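Local coordinates for protein chitinase (PDB 5GZT) that probably hydrolyses internal beta-1,4 linkages between N-acetylglucosamine units in chitin and chitodextrins, as a family 18 glycoside hydrolase, at residues P685-A689 against S690-V694. Numbering follows the deposited sequence.
Sequences PVISA and SDVTV. With FMT (formic acid), chain J.
The backbone N of S688 stands over one face of the D691 carboxylate, 46° out of its plane, and gives its proton to OD2 of D691 over 2.8 Å in a nearly straight bond (173°). OD2 also lies 3.6 Å from CB of I687, alongside the start of that side chain. Outside the turn, OD2 has a salt bridge to K684, while OD1 is hydrogen-bonded to the hydroxyl of S741, so both oxygens have partners, which should restrain rotation of the carboxylate. CG of D691 lies anti to its own carbonyl carbon and beside the backbone N, which brings OD2 within bonding distance of N of S688. The return bond runs from N of D691 to O of S688 at 2.9 Å, again from above the plane, this time that of the carbonyl. These two bonds between the first and fourth residues of the turn, one through a side chain and one through backbone alone, close the short 3-10 segment leading into strand 692-695, an outermost strand of its sheet in the immunoglobulin-like domain. A weak bond, N of V692 to O of A689 at 3.5 Å, continues the turn. On the buried side, CD1 of I687 meets CG2 of V692 at 3.8 Å; chi1 of 65° tucks CG1 between backbone N and carbonyl carbon, and the nearly extended chi2 carries CD1 on to the valine. V705 of strand 703-707 and V736 of strand 732-738, the latter strand paired with 692-695 in the sheet, pack on V692 as well. Farther along the strand, N of V694 donates to O1 of a formic acid molecule at 3.0 Å. The molecule, probably from the crystallisation liquor, is also hydrogen-bonded to OH of Y703.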
ATOM      1  N   PRO B 685      19.824   7.777 -19.123  1.00 14.07           N
ATOM      2  CA  PRO B 685      19.426   7.637 -20.511  1.00 14.03           C
ATOM      3  C   PRO B 685      20.605   7.382 -21.453  1.00 15.40           C
ATOM      4  O   PRO B 685      20.432   6.676 -22.469  1.00 15.79           O
ATOM      5  CB  PRO B 685      18.700   8.970 -20.808  1.00 15.66           C
ATOM      6  CG  PRO B 685      18.212   9.398 -19.461  1.00 14.96           C
ATOM      7  CD  PRO B 685      19.156   8.902 -18.432  1.00 14.49           C
ATOM      8  N   VAL B 686      21.767   7.980 -21.126  1.00 15.45           N
ATOM      9  CA  VAL B 686      23.027   7.793 -21.803  1.00 15.83           C
ATOM     10  C   VAL B 686      24.093   7.388 -20.748  1.00 17.60           C
ATOM     11  O   VAL B 686      24.494   8.239 -19.920  1.00 17.24           O
ATOM     12  CB  VAL B 686      23.496   9.023 -22.617  1.00 15.52           C
ATOM     13  CG1 VAL B 686      24.872   8.804 -23.218  1.00 16.90           C
ATOM     14  CG2 VAL B 686      22.523   9.310 -23.783  1.00 15.70           C
ATOM     15  N   ILE B 687      24.593   6.134 -20.839  1.00 14.74           N
ATOM     16  CA  ILE B 687      25.712   5.676 -20.049  1.00 16.18           C
ATOM     17  C   ILE B 687      27.007   5.999 -20.683  1.00 14.87           C
ATOM     18  O   ILE B 687      27.056   6.284 -21.879  1.00 17.41           O
ATOM     19  CB  ILE B 687      25.630   4.183 -19.724  1.00 16.14           C
ATOM     20  CG1 ILE B 687      25.721   3.288 -20.968  1.00 19.85           C
ATOM     21  CG2 ILE B 687      24.306   3.895 -19.052  1.00 16.59           C
ATOM     22  CD1 ILE B 687      25.917   1.802 -20.609  1.00 20.80           C
ATOM     23  N   SER B 688      28.050   5.961 -19.890  1.00 15.68           N
ATOM     24  CA  SER B 688      29.444   6.189 -20.331  1.00 18.28           C
ATOM     25  C   SER B 688      30.257   4.901 -20.168  1.00 17.90           C
ATOM     26  O   SER B 688      29.824   3.961 -19.442  1.00 15.03           O
ATOM     27  CB  SER B 688      30.073   7.307 -19.511  1.00 20.71           C
ATOM     28  OG  SER B 688      29.402   8.543 -19.819  1.00 22.85           O
ATOM     29  N   ALA B 689      31.416   4.863 -20.796  1.00 17.82           N
ATOM     30  CA  ALA B 689      32.247   3.615 -20.824  1.00 18.98           C
ATOM     31  C   ALA B 689      32.591   3.099 -19.421  1.00 20.74           C
ATOM     32  O   ALA B 689      32.666   1.888 -19.181  1.00 18.77           O
ATOM     33  CB  ALA B 689      33.550   3.896 -21.604  1.00 19.71           C
ATOM     34  N   SER B 690      32.769   4.029 -18.480  1.00 18.78           N
ATOM     35  CA  SER B 690      33.260   3.700 -17.134  1.00 20.40           C
ATOM     36  C   SER B 690      32.095   3.154 -16.284  1.00 19.59           C
ATOM     37  O   SER B 690      32.301   2.602 -15.184  1.00 18.65           O
ATOM     38  CB  SER B 690      34.053   4.922 -16.534  1.00 24.03           C
ATOM     39  OG  SER B 690      33.145   6.004 -16.298  1.00 25.74           O
ATOM     40  N   ASP B 691      30.842   3.217 -16.817  1.00 15.72           N
ATOM     41  CA  ASP B 691      29.715   2.707 -16.096  1.00 16.11           C
ATOM     42  C   ASP B 691      29.483   1.177 -16.214  1.00 15.04           C
ATOM     43  O   ASP B 691      28.635   0.619 -15.503  1.00 16.88           O
ATOM     44  CB  ASP B 691      28.453   3.391 -16.611  1.00 17.76           C
ATOM     45  CG  ASP B 691      28.438   4.921 -16.318  1.00 18.32           C
ATOM     46  OD1 ASP B 691      29.124   5.309 -15.347  1.00 17.02           O
ATOM     47  OD2 ASP B 691      27.697   5.608 -17.087  1.00 17.39           O
ATOM     48  N   VAL B 692      30.213   0.526 -17.101  1.00 15.65           N
ATOM     49  CA  VAL B 692      30.084  -0.897 -17.323  1.00 16.93           C
ATOM     50  C   VAL B 692      31.487  -1.509 -17.486  1.00 17.61           C
ATOM     51  O   VAL B 692      32.303  -0.965 -18.293  1.00 18.26           O
ATOM     52  CB  VAL B 692      29.286  -1.172 -18.621  1.00 16.61           C
ATOM     53  CG1 VAL B 692      29.173  -2.671 -18.893  1.00 17.94           C
ATOM     54  CG2 VAL B 692      27.852  -0.645 -18.502  1.00 18.30           C
ATOM     55  N   THR B 693      31.733  -2.678 -16.872  1.00 15.65           N
ATOM     56  CA  THR B 693      32.982  -3.388 -17.180  1.00 18.93           C
ATOM     57  C   THR B 693      32.668  -4.723 -17.813  1.00 18.01           C
ATOM     58  O   THR B 693      31.760  -5.451 -17.351  1.00 23.01           O
ATOM     59  CB  THR B 693      33.855  -3.643 -15.933  1.00 22.31           C
ATOM     60  OG1 THR B 693      33.214  -4.627 -15.155  1.00 27.28           O
ATOM     61  CG2 THR B 693      34.007  -2.413 -15.075  1.00 20.33           C
ATOM     62  N   VAL B 694      33.378  -5.067 -18.869  1.00 17.39           N
ATOM     63  CA  VAL B 694      33.147  -6.304 -19.591  1.00 17.12           C
ATOM     64  C   VAL B 694      34.473  -7.094 -19.557  1.00 18.75           C
ATOM     65  O   VAL B 694      35.484  -6.560 -19.940  1.00 15.87           O
ATOM     66  CB  VAL B 694      32.770  -6.027 -21.058  1.00 20.07           C
ATOM     67  CG1 VAL B 694      32.494  -7.371 -21.808  1.00 19.47           C
ATOM     68  CG2 VAL B 694      31.573  -5.003 -21.108  1.00 19.64           C
TER
HETATM   69  C   FMT J4008      36.024  -2.704 -19.302  1.00 44.97           C
HETATM   70  O1  FMT J4008      34.958  -2.748 -19.979  1.00 33.18           O
HETATM   71  O2  FMT J4008      36.275  -1.824 -18.276  1.00 37.89           O